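Local coordinates for intimin adherence protein (PDB 3NCX) that probably attaches enterohaemorrhagic Escherichia coli to host cells by binding the bacterially delivered receptor Tir through its lectin-like C-terminal domain, at residues A[44-49]-A[81-86]. The protein carries 1 engineered substitution. Residues are numbered along the deposited sequence; the frame is centred on the assembly and turned at random.
Sequences GGDGTY and SGDKQT
D83 reaches across from one turn to the backbone of G45 and D46 in the other, and from CB outward its atoms meet a succession of partners. CB lies 3.6 Å from D46 OD2, where the D46 and D83 side chains run antiparallel past one another. CG, placed between the backbone N and the carbonyl carbon (chi1 52°), comes within 3.8 Å of G45 CA and carries the carboxylate over to the type II' turn of 44-47. There OD2 accepts a weak, bent hydrogen bond from D46 N at 2.7 Å. OD1 turns back to its own segment, where its syn lone pair takes Q85 NE2 at 2.7 Å, with the oxygen nearly in the amide plane; this bond, fairly straight at 162°, limits how the carboxylate can turn. Q85 OE1 in turn accepts from L11 N, tying the site to the N-terminal segment that runs alongside.

D46 returns the gesture: its OD1 accepts weakly from G82 N at 2.9 Å, and that same N-H also leans weakly on T48 O. OD1 is already held within its own loop by T48 N, in an Asx turn, and by T48 OG1, both coming from one face of the carboxylate. Beside them the Y49 ring meets S81 obliquely, Y49 CD1 3.9 Å from S81 CA, while its hydroxyl bonds to G44 O.

Both turns lie at one end of the Ig-like domain, joining the loop between strands 37-43 and 49-53 to the turn linking 75-81 and 86-91. The two carboxylates stand with planes 88° apart, and D46 OD2 is 3.4 Å from D83 OD2. Neighbouring N-H groups should offset part of that repulsion, yet two carboxylates this close may favour protonation of one of them, although the position of D46 OD2 is uncertain at this resolution.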
loop_
_atom_site.group_PDB
_atom_site.type_symbol
_atom_site.label_atom_id
_atom_site.label_comp_id
_atom_site.label_asym_id
_atom_site.label_seq_id
_atom_site.Cartn_x
_atom_site.Cartn_y
_atom_site.Cartn_z
ATOM N N GLY A 44 18.126 0.558 -19.755
ATOM C CA GLY A 44 19.114 -0.259 -20.435
ATOM C C GLY A 44 18.468 -1.404 -21.192
ATOM O O GLY A 44 17.244 -1.541 -21.200
ATOM N N GLY A 45 19.290 -2.231 -21.830
ATOM C CA GLY A 45 18.788 -3.345 -22.611
ATOM C C GLY A 45 18.153 -2.872 -23.904
ATOM O O GLY A 45 18.495 -1.807 -24.414
ATOM N N ASP A 46 17.221 -3.659 -24.433
ATOM C CA ASP A 46 16.555 -3.309 -25.682
ATOM C C ASP A 46 15.181 -2.688 -25.454
ATOM O O ASP A 46 14.315 -2.732 -26.329
ATOM C CB ASP A 46 16.445 -4.524 -26.607
ATOM C CG ASP A 46 15.779 -5.708 -25.938
ATOM O OD1 ASP A 46 14.971 -5.498 -25.010
ATOM O OD2 ASP A 46 16.067 -6.850 -26.344
ATOM N N GLY A 47 14.984 -2.118 -24.269
ATOM C CA GLY A 47 13.778 -1.364 -23.975
ATOM C C GLY A 47 12.540 -2.187 -23.674
ATOM O O GLY A 47 11.569 -1.669 -23.128
ATOM N N THR A 48 12.564 -3.466 -24.034
ATOM C CA THR A 48 11.424 -4.339 -23.776
ATOM C C THR A 48 11.688 -5.221 -22.561
ATOM O O THR A 48 12.672 -5.958 -22.521
ATOM C CB THR A 48 11.092 -5.223 -24.992
ATOM O OG1 THR A 48 12.178 -6.122 -25.249
ATOM C CG2 THR A 48 10.848 -4.362 -26.222
ATOM N N TYR A 49 10.804 -5.146 -21.573
ATOM C CA TYR A 49 11.025 -5.849 -20.315
ATOM C C TYR A 49 9.874 -6.775 -19.938
ATOM O O TYR A 49 8.759 -6.644 -20.445
ATOM C CB TYR A 49 11.271 -4.845 -19.187
ATOM C CG TYR A 49 12.158 -3.691 -19.590
ATOM C CD1 TYR A 49 13.531 -3.855 -19.721
ATOM C CD2 TYR A 49 11.622 -2.437 -19.844
ATOM C CE1 TYR A 49 14.345 -2.801 -20.093
ATOM C CE2 TYR A 49 12.427 -1.378 -20.215
ATOM C CZ TYR A 49 13.787 -1.564 -20.338
ATOM O OH TYR A 49 14.590 -0.508 -20.706
ATOM N N SER A 81 15.044 -7.907 -19.647
ATOM C CA SER A 81 15.023 -7.218 -20.930
ATOM C C SER A 81 14.989 -8.225 -22.073
ATOM O O SER A 81 15.244 -9.414 -21.871
ATOM C CB SER A 81 16.243 -6.306 -21.065
ATOM O OG SER A 81 17.443 -7.030 -20.853
ATOM N N GLY A 82 14.675 -7.744 -23.271
ATOM C CA GLY A 82 14.564 -8.608 -24.430
ATOM C C GLY A 82 15.884 -9.241 -24.821
ATOM O O GLY A 82 15.914 -10.307 -25.436
ATOM N N ASP A 83 16.980 -8.584 -24.461
ATOM C CA ASP A 83 18.310 -9.060 -24.824
ATOM C C ASP A 83 18.898 -9.992 -23.767
ATOM O O ASP A 83 20.116 -10.082 -23.616
ATOM C CB ASP A 83 19.247 -7.879 -25.074
ATOM C CG ASP A 83 19.242 -6.886 -23.934
ATOM O OD1 ASP A 83 20.151 -6.956 -23.082
ATOM O OD2 ASP A 83 18.325 -6.041 -23.889
ATOM N N LYS A 84 18.021 -10.676 -23.036
ATOM C CA LYS A 84 18.434 -11.709 -22.088
ATOM C C LYS A 84 19.203 -11.188 -20.869
ATOM O O LYS A 84 20.083 -11.871 -20.344
ATOM C CB LYS A 84 19.245 -12.794 -22.803
ATOM C CG LYS A 84 18.414 -13.733 -23.668
ATOM C CD LYS A 84 18.070 -15.010 -22.914
ATOM C CE LYS A 84 19.332 -15.769 -22.520
ATOM N NZ LYS A 84 19.030 -16.992 -21.724
ATOM N N GLN A 85 18.872 -9.981 -20.420
ATOM C CA GLN A 85 19.429 -9.462 -19.175
ATOM C C GLN A 85 18.397 -9.559 -18.059
ATOM O O GLN A 85 17.208 -9.343 -18.282
ATOM C CB GLN A 85 19.891 -8.012 -19.330
ATOM C CG GLN A 85 21.129 -7.827 -20.189
ATOM C CD GLN A 85 21.696 -6.422 -20.094
ATOM O OE1 GLN A 85 22.372 -6.077 -19.123
ATOM N NE2 GLN A 85 21.422 -5.603 -21.102
ATOM N N THR A 86 18.856 -9.888 -16.858
ATOM C CA THR A 86 17.967 -9.980 -15.707
ATOM C C THR A 86 18.550 -9.253 -14.502
ATOM O O THR A 86 19.709 -9.456 -14.134
ATOM C CB THR A 86 17.657 -11.444 -15.342
ATOM O OG1 THR A 86 16.865 -12.035 -16.380
ATOM C CG2 THR A 86 16.894 -11.519 -14.029
#